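Local coordinates for uncharacterized protein (Legionella pneumophila subsp. pneumophila, PDB 4HFV) that is of unknown molecular function but is a putative effector of the Dot/Icm type IV secretion system, probably acting inside the host cell, at residues Leu80-Arg85 / Asp115-Arg120; Met126-Glu131 / Lys174-Ile179; His137-Ser142 / Asp163-Leu168. One frame throughout, in Å; residues are numbered along the deposited sequence. Where two conformers were deposited one is given.

Interaction 1. Residues Leu80-Arg85 / Asp115-Arg120; sequences LAYYIR and DNNPNR
Tyr82 and Pro118 approach from opposite directions, one from a helix and the other from a loop. The CB of Tyr82 is directed at the loop, and its first torsion (chi1 -169°) turns CG away from the backbone N and alongside the carbonyl carbon, which carries the ring out to the proline. Going up the ring, CD2 lies 3.9 Å from Pro118 CG. CE2 comes closer, 3.5 Å from that same CG and 3.7 Å from Pro118 CD, while CZ is 4.0 Å from CG; the approach is slanted. In this chain of helices and loops, without strands, 115-120 ends the loop after helix 101-109; its last residue, Arg120, begins helix 120-136, and Asn119 is the N-cap of that helix, its OD1 holding Asp122 N. The loop thus lies against helix 70-90 just before the next helix starts, and Leu123 touches both Tyr82 and Pro118. At the tip, Tyr82 OH stays 4.3 Å from Asn117 OD1, too far for a hydrogen bond. That amide, whose ND2 is bonded to Asn113 O, meets Arg85 through water instead: a water 3.0 Å from Arg85 NH1 donates to Asn117 OD1 across 3.1 Å.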
loop_
_atom_site.group_PDB
_atom_site.type_symbol
_atom_site.label_atom_id
_atom_site.label_comp_id
_atom_site.label_asym_id
_atom_site.label_seq_id
_atom_site.Cartn_x
_atom_site.Cartn_y
_atom_site.Cartn_z
ATOM N N LEU A 80 -16.752 -1.754 -6.128
ATOM C CA LEU A 80 -16.735 -2.085 -7.547
ATOM C C LEU A 80 -17.728 -1.234 -8.343
ATOM O O LEU A 80 -17.427 -0.842 -9.469
ATOM C CB LEU A 80 -17.095 -3.543 -7.760
ATOM C CG LEU A 80 -17.074 -4.034 -9.197
ATOM C CD1 LEU A 80 -15.720 -3.810 -9.841
ATOM C CD2 LEU A 80 -17.441 -5.507 -9.169
ATOM N N ALA A 81 -18.913 -0.984 -7.786
ATOM C CA ALA A 81 -19.890 -0.183 -8.517
ATOM C C ALA A 81 -19.317 1.207 -8.687
ATOM O O ALA A 81 -19.383 1.774 -9.781
ATOM C CB ALA A 81 -21.250 -0.119 -7.802
ATOM N N TYR A 82 -18.758 1.752 -7.602
ATOM C CA TYR A 82 -18.176 3.088 -7.663
ATOM C C TYR A 82 -17.053 3.145 -8.682
ATOM O O TYR A 82 -16.995 4.059 -9.481
ATOM C CB TYR A 82 -17.661 3.527 -6.294
ATOM C CG TYR A 82 -17.309 4.991 -6.287
ATOM C CD1 TYR A 82 -16.058 5.398 -6.694
ATOM C CD2 TYR A 82 -18.256 5.972 -5.942
ATOM C CE1 TYR A 82 -15.712 6.733 -6.710
ATOM C CE2 TYR A 82 -17.926 7.311 -5.966
ATOM C CZ TYR A 82 -16.645 7.678 -6.356
ATOM O OH TYR A 82 -16.250 8.989 -6.390
ATOM N N TYR A 83 -16.178 2.142 -8.661
ATOM C CA TYR A 83 -15.060 2.060 -9.607
ATOM C C TYR A 83 -15.527 1.989 -11.066
ATOM O O TYR A 83 -15.007 2.673 -11.955
ATOM C CB TYR A 83 -14.195 0.834 -9.223
ATOM C CG TYR A 83 -12.921 0.622 -10.031
ATOM C CD1 TYR A 83 -11.987 1.631 -10.207
ATOM C CD2 TYR A 83 -12.636 -0.631 -10.572
ATOM C CE1 TYR A 83 -10.807 1.383 -10.917
ATOM C CE2 TYR A 83 -11.498 -0.880 -11.283
ATOM C CZ TYR A 83 -10.588 0.112 -11.466
ATOM O OH TYR A 83 -9.463 -0.180 -12.207
ATOM N N ILE A 84 -16.491 1.129 -11.341
ATOM C CA ILE A 84 -16.958 1.025 -12.717
ATOM C C ILE A 84 -17.649 2.304 -13.143
ATOM O O ILE A 84 -17.474 2.752 -14.273
ATOM C CB ILE A 84 -17.890 -0.175 -12.924
ATOM C CG1 ILE A 84 -17.040 -1.451 -12.982
ATOM C CG2 ILE A 84 -18.694 0.021 -14.211
ATOM C CD1 ILE A 84 -17.823 -2.691 -12.767
ATOM N N ARG A 85 -18.434 2.909 -12.246
ATOM C CA ARG A 85 -19.012 4.243 -12.517
ATOM C C ARG A 85 -17.913 5.253 -12.921
ATOM O O ARG A 85 -18.033 5.986 -13.907
ATOM C CB ARG A 85 -19.749 4.761 -11.267
ATOM C CG ARG A 85 -20.414 6.151 -11.391
ATOM C CD ARG A 85 -21.317 6.440 -10.189
ATOM N NE ARG A 85 -21.900 7.790 -10.184
ATOM C CZ ARG A 85 -21.267 8.879 -9.759
ATOM N NH1 ARG A 85 -20.041 8.775 -9.309
ATOM N NH2 ARG A 85 -21.868 10.069 -9.740
ATOM N N ASP A 115 -24.178 15.380 -0.323
ATOM C CA ASP A 115 -23.754 15.121 1.062
ATOM C C ASP A 115 -23.380 13.652 1.360
ATOM O O ASP A 115 -22.809 13.333 2.409
ATOM C CB ASP A 115 -24.867 15.570 1.997
ATOM C CG ASP A 115 -25.328 16.988 1.700
ATOM O OD1 ASP A 115 -24.440 17.870 1.589
ATOM O OD2 ASP A 115 -26.561 17.204 1.557
ATOM N N ASN A 116 -23.697 12.765 0.429
ATOM C CA ASN A 116 -23.409 11.352 0.575
ATOM C C ASN A 116 -22.508 10.955 -0.588
ATOM O O ASN A 116 -22.989 10.578 -1.655
ATOM C CB ASN A 116 -24.707 10.535 0.536
ATOM C CG ASN A 116 -24.470 9.072 0.849
ATOM O OD1 ASN A 116 -23.663 8.732 1.736
ATOM N ND2 ASN A 116 -25.146 8.194 0.117
ATOM N N ASN A 117 -21.199 11.079 -0.391
ATOM C CA ASN A 117 -20.215 10.884 -1.464
ATOM C C ASN A 117 -18.851 10.598 -0.828
ATOM O O ASN A 117 -18.488 11.213 0.164
ATOM C CB ASN A 117 -20.134 12.159 -2.336
ATOM C CG ASN A 117 -20.221 11.866 -3.838
ATOM O OD1 ASN A 117 -19.249 11.407 -4.453
ATOM N ND2 ASN A 117 -21.393 12.157 -4.442
ATOM N N PRO A 118 -18.080 9.668 -1.408
ATOM C CA PRO A 118 -16.915 9.162 -0.706
ATOM C C PRO A 118 -15.847 10.220 -0.571
ATOM O O PRO A 118 -15.518 10.825 -1.571
ATOM C CB PRO A 118 -16.400 8.025 -1.636
ATOM C CG PRO A 118 -17.513 7.663 -2.461
ATOM C CD PRO A 118 -18.383 8.886 -2.606
ATOM N N ASN A 119 -15.323 10.422 0.635
ATOM C CA ASN A 119 -14.120 11.199 0.820
ATOM C C ASN A 119 -12.887 10.318 0.545
ATOM O O ASN A 119 -13.022 9.168 0.116
ATOM C CB ASN A 119 -14.079 11.869 2.202
ATOM C CG ASN A 119 -14.058 10.886 3.348
ATOM O OD1 ASN A 119 -13.512 9.779 3.252
ATOM N ND2 ASN A 119 -14.652 11.295 4.460
ATOM N N ARG A 120 -11.690 10.873 0.728
ATOM C CA ARG A 120 -10.468 10.152 0.360
ATOM C C ARG A 120 -10.307 8.894 1.193
ATOM O O ARG A 120 -9.808 7.847 0.729
ATOM C CB ARG A 120 -9.246 11.039 0.611
ATOM C CG ARG A 120 -9.029 12.074 -0.449
ATOM C CD ARG A 120 -7.696 12.788 -0.212
ATOM N NE ARG A 120 -7.742 13.646 0.967
ATOM C CZ ARG A 120 -7.978 14.958 0.930
ATOM N NH1 ARG A 120 -8.014 15.662 2.049
ATOM N NH2 ARG A 120 -8.180 15.573 -0.224
HETATM O O HOH W 1 -21.551 12.330 -7.873
HETATM O O HOH W 2 -18.956 10.961 -7.492
#

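Interaction 2. Residues Met126-Glu131 / Lys174-Ile179; sequences MYSALE and KLRHEI
Two flat groups carry this contact, the Tyr127 ring and the Arg176 guanidinium, and both are met at a slant. Leu175 CD1 reaches the ring near CD2, 4.0 Å away, with the two side chains crossing at about a right angle. Tyr127 also packs on Leu168, Arg171 and Val172 of helix 161-188, and Tyr82 of helix 70-90 touches it as well, which makes it a buried aromatic that reaches from helix 120-136 to both of those helices. The guanidinium brings NH2 to 3.6 Å from Ser128 OG, without a hydrogen bond; because Ser128 was modelled in two conformers, this approach is doubtful in detail. The serine hydroxyl has a weak hydrogen bond with Lys132 NZ, one turn further along. Arg176 starts off to one side, but its chain, extended from CG to NE (chi2 180°, chi3 -175°), carries NH2 to the serine. Within 174-179, Lys174 NZ and Glu178 OE2 form a salt bridge of 2.8 Å one turn apart, though neither residue touches 126-131. The pairing is thus a helix-helix interface with an apolar inner side and a polar rim. That rim borders a succinate site: Arg176 NH1 hydrogen-bonds a succinate, probably from the crystallisation liquor, and Ser169, His173 and Arg176, spaced about one turn apart on helix 161-188, contribute to it.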
loop_
_atom_site.group_PDB
_atom_site.type_symbol
_atom_site.label_atom_id
_atom_site.label_comp_id
_atom_site.label_asym_id
_atom_site.label_seq_id
_atom_site.Cartn_x
_atom_site.Cartn_y
_atom_site.Cartn_z
HETATM N N MSE A 126 -12.520 1.602 0.423
HETATM C CA MSE A 126 -13.237 0.855 -0.592
HETATM C C MSE A 126 -12.329 0.183 -1.605
HETATM O O MSE A 126 -12.457 -1.039 -1.854
HETATM C CB MSE A 126 -14.273 1.760 -1.296
HETATM C CG MSE A 126 -15.308 2.288 -0.294
HETATM SE SE MSE A 126 -16.389 3.782 -0.972
HETATM C CE MSE A 126 -17.119 2.610 -2.226
ATOM N N TYR A 127 -11.447 0.959 -2.233
ATOM C CA TYR A 127 -10.608 0.393 -3.275
ATOM C C TYR A 127 -9.620 -0.629 -2.702
ATOM O O TYR A 127 -9.253 -1.595 -3.382
ATOM C CB TYR A 127 -9.802 1.452 -4.017
ATOM C CG TYR A 127 -10.621 2.398 -4.877
ATOM C CD1 TYR A 127 -11.799 1.992 -5.483
ATOM C CD2 TYR A 127 -10.186 3.706 -5.090
ATOM C CE1 TYR A 127 -12.529 2.868 -6.263
ATOM C CE2 TYR A 127 -10.896 4.582 -5.869
ATOM C CZ TYR A 127 -12.071 4.149 -6.460
ATOM O OH TYR A 127 -12.786 5.019 -7.254
ATOM N N SER A 128 -9.178 -0.413 -1.478
ATOM C CA SER A 128 -8.310 -1.389 -0.851
ATOM C C SER A 128 -9.057 -2.723 -0.685
ATOM O O SER A 128 -8.532 -3.802 -1.010
ATOM C CB SER A 128 -7.772 -0.841 0.478
ATOM O OG SER A 128 -6.941 -1.774 1.114
ATOM N N ALA A 129 -10.302 -2.649 -0.202
ATOM C CA ALA A 129 -11.092 -3.856 0.025
ATOM C C ALA A 129 -11.342 -4.549 -1.305
ATOM O O ALA A 129 -11.258 -5.774 -1.392
ATOM C CB ALA A 129 -12.437 -3.549 0.762
ATOM N N LEU A 130 -11.617 -3.763 -2.350
ATOM C CA LEU A 130 -11.821 -4.323 -3.666
ATOM C C LEU A 130 -10.555 -4.985 -4.208
ATOM O O LEU A 130 -10.590 -6.126 -4.702
ATOM C CB LEU A 130 -12.286 -3.236 -4.627
ATOM C CG LEU A 130 -12.603 -3.635 -6.067
ATOM C CD1 LEU A 130 -13.602 -4.763 -6.130
ATOM C CD2 LEU A 130 -13.192 -2.393 -6.824
ATOM N N GLU A 131 -9.442 -4.259 -4.177
ATOM C CA GLU A 131 -8.161 -4.863 -4.563
ATOM C C GLU A 131 -7.847 -6.169 -3.809
ATOM O O GLU A 131 -7.450 -7.154 -4.435
ATOM C CB GLU A 131 -7.021 -3.881 -4.400
ATOM C CG GLU A 131 -5.698 -4.411 -4.931
ATOM C CD GLU A 131 -4.541 -3.895 -4.163
ATOM O OE1 GLU A 131 -4.603 -2.709 -3.757
ATOM O OE2 GLU A 131 -3.573 -4.662 -3.977
ATOM N N LYS A 174 -2.134 6.624 -3.966
ATOM C CA LYS A 174 -2.256 8.072 -4.176
ATOM C C LYS A 174 -3.152 8.671 -3.088
ATOM O O LYS A 174 -2.816 9.700 -2.479
ATOM C CB LYS A 174 -2.811 8.365 -5.575
ATOM C CG LYS A 174 -2.970 9.873 -5.896
ATOM C CD LYS A 174 -3.133 10.099 -7.388
ATOM C CE LYS A 174 -2.910 11.564 -7.786
ATOM N NZ LYS A 174 -4.047 12.429 -7.369
ATOM N N LEU A 175 -4.258 7.985 -2.792
ATOM C CA LEU A 175 -5.161 8.436 -1.740
ATOM C C LEU A 175 -4.475 8.477 -0.368
ATOM O O LEU A 175 -4.573 9.503 0.358
ATOM C CB LEU A 175 -6.460 7.598 -1.734
ATOM C CG LEU A 175 -7.420 7.815 -2.919
ATOM C CD1 LEU A 175 -8.361 6.638 -2.985
ATOM C CD2 LEU A 175 -8.201 9.104 -2.774
ATOM N N ARG A 176 -3.724 7.428 -0.022
ATOM C CA ARG A 176 -2.986 7.411 1.232
ATOM C C ARG A 176 -1.929 8.504 1.281
ATOM O O ARG A 176 -1.755 9.152 2.322
ATOM C CB ARG A 176 -2.372 6.028 1.497
ATOM C CG ARG A 176 -3.422 5.071 1.948
ATOM C CD ARG A 176 -2.947 3.691 2.226
ATOM N NE ARG A 176 -4.087 2.815 2.536
ATOM C CZ ARG A 176 -4.012 1.483 2.519
ATOM N NH1 ARG A 176 -2.862 0.893 2.239
ATOM N NH2 ARG A 176 -5.074 0.738 2.791
ATOM N N HIS A 177 -1.279 8.755 0.141
ATOM C CA HIS A 177 -0.348 9.881 0.027
ATOM C C HIS A 177 -1.056 11.195 0.376
ATOM O O HIS A 177 -0.563 12.002 1.178
ATOM C CB HIS A 177 0.250 9.904 -1.382
ATOM C CG HIS A 177 1.298 10.949 -1.593
ATOM N ND1 HIS A 177 2.646 10.662 -1.576
ATOM C CD2 HIS A 177 1.198 12.275 -1.845
ATOM C CE1 HIS A 177 3.334 11.771 -1.796
ATOM N NE2 HIS A 177 2.481 12.765 -1.958
ATOM N N GLU A 178 -2.229 11.403 -0.218
ATOM C CA GLU A 178 -2.933 12.673 -0.046
ATOM C C GLU A 178 -3.402 12.873 1.383
ATOM O O GLU A 178 -3.375 13.988 1.900
ATOM C CB GLU A 178 -4.110 12.774 -1.015
ATOM C CG GLU A 178 -3.687 12.753 -2.458
ATOM C CD GLU A 178 -4.866 12.756 -3.420
ATOM O OE1 GLU A 178 -6.024 12.807 -2.947
ATOM O OE2 GLU A 178 -4.626 12.711 -4.653
ATOM N N ILE A 179 -3.821 11.790 2.017
ATOM C CA ILE A 179 -4.249 11.824 3.416
ATOM C C ILE A 179 -3.119 12.251 4.340
ATOM O O ILE A 179 -3.297 13.061 5.274
ATOM C CB ILE A 179 -4.796 10.444 3.829
ATOM C CG1 ILE A 179 -6.195 10.246 3.204
ATOM C CG2 ILE A 179 -4.898 10.292 5.342
ATOM C CD1 ILE A 179 -6.674 8.808 3.276
#

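Interaction 3. Residues His137-Ser142 / Asp163-Leu168; sequences HVYKNS and DDILEL
Ile165 supplies more than half of the surface buried here, and its close contacts are both made by CD1. Its CG1 lies anti to the carbonyl carbon (chi1 -72°), and the second torsion carries CD1 outward from the helix toward the loop. There CD1 meets Val138 CG2 tip to tip, at 4.0 Å. The same methyl lies 4.4 Å from Tyr139 CE2, approaching that ring at a slant, so one carbon serves both loop residues. Val138 divides its two branches between two tasks. CG2 looks to the helix, whereas CG1, anti to the backbone N (chi1 177°), sits over the centre of the Tyr139 ring, 3.6 Å above its plane. The valine thereby covers one face of its own neighbour, and Tyr148 adds an edge-to-face ring contact to Tyr139. The backbone of the loop is held separately: a beta turn is closed by Ser142 N to Tyr139 O (3.0 Å), and backbone bonds tie Val138 to Leu149 and Lys140 to Gly147. The loop follows helix 120-136, whose Leu134 also packs on Ile165. Ile180 of the second subunit packs on both Tyr139 and Ile165. Helix 161-188 runs on from here, and the side chains of Ser169, of the succinate site, and Ile165 are about 5 Å apart. With no hydrogen bond or charge pair across the two segments, their association rests on van der Waals contact and on keeping apolar groups from water.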
loop_
_atom_site.group_PDB
_atom_site.type_symbol
_atom_site.label_atom_id
_atom_site.label_comp_id
_atom_site.label_asym_id
_atom_site.label_seq_id
_atom_site.Cartn_x
_atom_site.Cartn_y
_atom_site.Cartn_z
ATOM N N HIS A 137 -9.012 -13.854 -5.422
ATOM C CA HIS A 137 -9.597 -14.658 -6.485
ATOM C C HIS A 137 -8.695 -14.705 -7.703
ATOM O O HIS A 137 -9.120 -15.174 -8.731
ATOM C CB HIS A 137 -10.990 -14.149 -6.887
ATOM C CG HIS A 137 -12.012 -14.335 -5.815
ATOM N ND1 HIS A 137 -12.445 -15.581 -5.420
ATOM C CD2 HIS A 137 -12.620 -13.445 -4.990
ATOM C CE1 HIS A 137 -13.293 -15.450 -4.415
ATOM N NE2 HIS A 137 -13.409 -14.161 -4.128
ATOM N N VAL A 138 -7.440 -14.274 -7.562
ATOM C CA VAL A 138 -6.463 -14.440 -8.623
ATOM C C VAL A 138 -5.242 -15.281 -8.165
ATOM O O VAL A 138 -4.762 -16.142 -8.887
ATOM C CB VAL A 138 -5.997 -13.063 -9.142
ATOM C CG1 VAL A 138 -4.913 -13.220 -10.209
ATOM C CG2 VAL A 138 -7.207 -12.264 -9.710
ATOM N N TYR A 139 -4.741 -15.016 -6.969
ATOM C CA TYR A 139 -3.513 -15.659 -6.475
ATOM C C TYR A 139 -3.756 -16.615 -5.311
ATOM O O TYR A 139 -4.591 -16.379 -4.456
ATOM C CB TYR A 139 -2.543 -14.597 -6.008
ATOM C CG TYR A 139 -2.297 -13.515 -7.035
ATOM C CD1 TYR A 139 -1.652 -13.802 -8.226
ATOM C CD2 TYR A 139 -2.705 -12.202 -6.806
ATOM C CE1 TYR A 139 -1.394 -12.818 -9.141
ATOM C CE2 TYR A 139 -2.470 -11.220 -7.721
ATOM C CZ TYR A 139 -1.804 -11.530 -8.881
ATOM O OH TYR A 139 -1.594 -10.559 -9.808
ATOM N N LYS A 140 -2.976 -17.686 -5.268
ATOM C CA LYS A 140 -2.909 -18.534 -4.076
ATOM C C LYS A 140 -2.604 -17.678 -2.850
ATOM O O LYS A 140 -1.673 -16.878 -2.859
ATOM C CB LYS A 140 -1.861 -19.622 -4.284
ATOM C CG LYS A 140 -2.185 -20.477 -5.528
ATOM C CD LYS A 140 -1.078 -21.510 -5.843
ATOM C CE LYS A 140 -1.499 -22.421 -6.998
ATOM N NZ LYS A 140 -0.447 -23.389 -7.404
ATOM N N ASN A 141 -3.426 -17.826 -1.815
ATOM C CA ASN A 141 -3.338 -16.994 -0.600
ATOM C C ASN A 141 -3.295 -15.489 -0.834
ATOM O O ASN A 141 -2.696 -14.760 -0.043
ATOM C CB ASN A 141 -2.149 -17.402 0.267
ATOM C CG ASN A 141 -2.326 -16.976 1.723
ATOM O OD1 ASN A 141 -3.456 -16.712 2.180
ATOM N ND2 ASN A 141 -1.229 -16.911 2.455
ATOM N N SER A 142 -3.922 -15.030 -1.917
ATOM C CA SER A 142 -3.949 -13.602 -2.267
ATOM C C SER A 142 -2.581 -13.041 -2.563
ATOM O O SER A 142 -2.432 -11.825 -2.717
ATOM C CB SER A 142 -4.592 -12.789 -1.143
ATOM O OG SER A 142 -5.878 -13.308 -0.864
ATOM N N ASP A 163 -4.652 -5.917 -14.409
ATOM C CA ASP A 163 -4.646 -4.483 -14.701
ATOM C C ASP A 163 -5.479 -3.744 -13.652
ATOM O O ASP A 163 -5.097 -2.700 -13.163
ATOM C CB ASP A 163 -5.226 -4.199 -16.081
ATOM C CG ASP A 163 -4.217 -4.430 -17.203
ATOM O OD1 ASP A 163 -3.006 -4.581 -16.926
ATOM O OD2 ASP A 163 -4.644 -4.451 -18.364
ATOM N N ASP A 164 -6.629 -4.302 -13.316
ATOM C CA ASP A 164 -7.487 -3.710 -12.298
ATOM C C ASP A 164 -6.860 -3.712 -10.887
ATOM O O ASP A 164 -6.944 -2.722 -10.152
ATOM C CB ASP A 164 -8.860 -4.429 -12.298
ATOM C CG ASP A 164 -9.951 -3.608 -12.950
ATOM O OD1 ASP A 164 -9.671 -2.581 -13.628
ATOM O OD2 ASP A 164 -11.111 -4.050 -12.811
ATOM N N ILE A 165 -6.212 -4.805 -10.506
ATOM C CA ILE A 165 -5.481 -4.835 -9.229
ATOM C C ILE A 165 -4.399 -3.750 -9.143
ATOM O O ILE A 165 -4.341 -3.017 -8.151
ATOM C CB ILE A 165 -4.915 -6.212 -8.980
ATOM C CG1 ILE A 165 -6.069 -7.152 -8.632
ATOM C CG2 ILE A 165 -3.863 -6.200 -7.808
ATOM C CD1 ILE A 165 -5.773 -8.624 -8.881
ATOM N N LEU A 166 -3.581 -3.609 -10.191
ATOM C CA LEU A 166 -2.568 -2.557 -10.240
ATOM C C LEU A 166 -3.185 -1.170 -10.174
ATOM O O LEU A 166 -2.725 -0.313 -9.420
ATOM C CB LEU A 166 -1.742 -2.670 -11.530
ATOM C CG LEU A 166 -0.905 -3.963 -11.625
ATOM C CD1 LEU A 166 -0.465 -4.216 -13.025
ATOM C CD2 LEU A 166 0.304 -3.911 -10.685
ATOM N N GLU A 167 -4.250 -0.956 -10.947
ATOM C CA GLU A 167 -4.885 0.350 -10.965
ATOM C C GLU A 167 -5.463 0.680 -9.576
ATOM O O GLU A 167 -5.261 1.772 -9.062
ATOM C CB GLU A 167 -5.975 0.409 -12.025
ATOM C CG GLU A 167 -6.869 1.661 -11.917
ATOM C CD GLU A 167 -6.168 2.951 -12.241
ATOM O OE1 GLU A 167 -5.265 2.951 -13.117
ATOM O OE2 GLU A 167 -6.518 3.972 -11.609
ATOM N N LEU A 168 -6.167 -0.272 -8.973
ATOM C CA LEU A 168 -6.761 -0.082 -7.660
ATOM C C LEU A 168 -5.663 0.195 -6.633
ATOM O O LEU A 168 -5.790 1.065 -5.756
ATOM C CB LEU A 168 -7.596 -1.305 -7.267
ATOM C CG LEU A 168 -8.958 -1.389 -8.029
ATOM C CD1 LEU A 168 -9.570 -2.728 -7.809
ATOM C CD2 LEU A 168 -9.890 -0.306 -7.511
#

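Three modest contacts illustrate how a small helical protein ties distant parts of its chain together. Along the chain, interaction 1 closes before the others begin; interaction 3 then falls wholly within the span bridged by interaction 2. The centres of interactions 1 and 2 lie about 12 Å apart, those of interactions 2 and 3 about 15 Å, and those of interactions 1 and 3 about 20 Å. Interactions 2 and 3 share helix 161-188, and helix 120-136, which carries 126-131, follows the loop of interaction 1 and precedes that of interaction 3. Further contacts join them: Tyr83 OH probably hydrogen-bonds Asp164 OD1, and Leu130 packs on Leu168. Interactions 2 and 3 also touch the second subunit, so one long helix serves core, succinate site and dimer.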